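PDB 5NDX: glycosyl hydrolase from Rhizobium leguminosarum bv. trifolii, which probably hydrolyses O-glycosidic bonds as a family 39 glycoside hydrolase, a bacterial orthologue of human alpha-L-iduronidase. Local coordinates for residues A[27-30]-A[31-34]. The protein carries 2 engineered substitutions. Numbering follows the deposited sequence.
Sequences FSPA and ELLL
The Phe27 ring meets two leucines of the following turn with neighbouring corners. Its CZ lies 3.8 Å from Leu33 CG, and Leu33 CD2 sits in the ring plane, so this leucine comes at the edge. Leu32 approaches obliquely, its CB 3.9 Å from Phe27 CE1. The ring reaches both because chi1 of 61° sets CG between the backbone N and the carbonyl carbon, which turns the CE1-CZ side of the ring toward Leu32 and Leu33. Replacing Phe27 by an alanine removes the ring and would probably leave Leu33 and Leu32 CB without their aromatic neighbour, with a gap between turn and strand. Val58 of the adjacent strand touches both Phe27 and Leu33, while Met38 packs on Phe27. Phe27 ends strand 24-27, the first of the eight parallel strands of the TIM barrel, and the chain leads through a cis peptide before Pro29 into a 3-10 turn before helix 36-45. Successive i to i+3 bonds identify that turn: Leu32 N donates to Pro29 O at 3.1 Å (N-H...O 156°) and Leu33 N to Ala30 O at 2.9 Å (153°). In each, the donor lies above the carbonyl plane. At the polar edge Glu31 bends back at its second torsion, bringing OE1 to 3.3 Å from Pro29 CB, against the proline ring. The Ser28 side chain is about 5 Å, nearest atoms, from a bound 4-methylumbelliferyl iduronide.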
loop_
_atom_site.group_PDB
_atom_site.type_symbol
_atom_site.label_atom_id
_atom_site.label_comp_id
_atom_site.label_asym_id
_atom_site.label_seq_id
_atom_site.Cartn_x
_atom_site.Cartn_y
_atom_site.Cartn_z
ATOM N N PHE A 27 -8.403 1.409 5.577
ATOM C CA PHE A 27 -8.803 1.011 6.928
ATOM C C PHE A 27 -10.153 1.663 7.288
ATOM O O PHE A 27 -10.731 2.421 6.493
ATOM C CB PHE A 27 -7.739 1.354 7.971
ATOM C CG PHE A 27 -7.444 2.823 8.087
ATOM C CD1 PHE A 27 -8.211 3.647 8.900
ATOM C CD2 PHE A 27 -6.416 3.377 7.380
ATOM C CE1 PHE A 27 -7.953 4.995 8.991
ATOM C CE2 PHE A 27 -6.129 4.728 7.485
ATOM C CZ PHE A 27 -6.922 5.539 8.287
ATOM N N SER A 28 -10.639 1.294 8.477
ATOM C CA SER A 28 -11.871 1.770 9.048
ATOM C C SER A 28 -11.665 1.809 10.571
ATOM O O SER A 28 -10.937 0.973 11.090
ATOM C CB SER A 28 -13.007 0.823 8.696
ATOM O OG SER A 28 -14.210 1.465 8.998
ATOM N N PRO A 29 -12.254 2.762 11.298
ATOM C CA PRO A 29 -13.006 3.892 10.783
ATOM C C PRO A 29 -12.144 5.133 10.657
ATOM O O PRO A 29 -10.975 5.169 11.096
ATOM C CB PRO A 29 -14.065 4.112 11.890
ATOM C CG PRO A 29 -13.268 3.900 13.137
ATOM C CD PRO A 29 -12.395 2.675 12.773
ATOM N N ALA A 30 -12.765 6.168 10.107
ATOM C CA ALA A 30 -12.098 7.428 9.788
ATOM C C ALA A 30 -11.493 8.124 10.991
ATOM O O ALA A 30 -10.489 8.827 10.858
ATOM C CB ALA A 30 -13.072 8.359 9.082
ATOM N N GLU A 31 -12.074 7.902 12.161
ATOM C CA GLU A 31 -11.569 8.494 13.404
ATOM C C GLU A 31 -10.123 8.120 13.695
ATOM O O GLU A 31 -9.421 8.900 14.350
ATOM C CB GLU A 31 -12.427 8.068 14.618
ATOM C CG GLU A 31 -13.769 8.769 14.717
ATOM C CD GLU A 31 -14.860 8.183 13.819
ATOM O OE1 GLU A 31 -14.614 7.172 13.113
ATOM O OE2 GLU A 31 -15.987 8.754 13.816
ATOM N N LEU A 32 -9.649 6.960 13.220
ATOM C CA LEU A 32 -8.220 6.620 13.401
ATOM C C LEU A 32 -7.318 7.641 12.815
ATOM O O LEU A 32 -6.211 7.817 13.323
ATOM C CB LEU A 32 -7.864 5.240 12.834
ATOM C CG LEU A 32 -8.551 4.068 13.499
ATOM C CD1 LEU A 32 -8.071 2.798 12.820
ATOM C CD2 LEU A 32 -8.297 4.044 14.997
ATOM N N LEU A 33 -7.770 8.390 11.804
ATOM C CA LEU A 33 -6.916 9.442 11.225
ATOM C C LEU A 33 -6.578 10.558 12.225
ATOM O O LEU A 33 -5.615 11.275 12.045
ATOM C CB LEU A 33 -7.552 10.065 9.986
ATOM C CG LEU A 33 -7.556 9.245 8.718
ATOM C CD1 LEU A 33 -8.552 9.722 7.676
ATOM C CD2 LEU A 33 -6.159 9.264 8.096
ATOM N N LEU A 34 -7.353 10.692 13.284
ATOM C CA LEU A 34 -7.075 11.690 14.322
ATOM C C LEU A 34 -6.158 11.158 15.417
ATOM O O LEU A 34 -5.743 11.930 16.232
ATOM C CB LEU A 34 -8.372 12.147 14.989
ATOM C CG LEU A 34 -9.478 12.544 13.991
ATOM C CD1 LEU A 34 -10.799 12.796 14.722
ATOM C CD2 LEU A 34 -9.065 13.735 13.148
#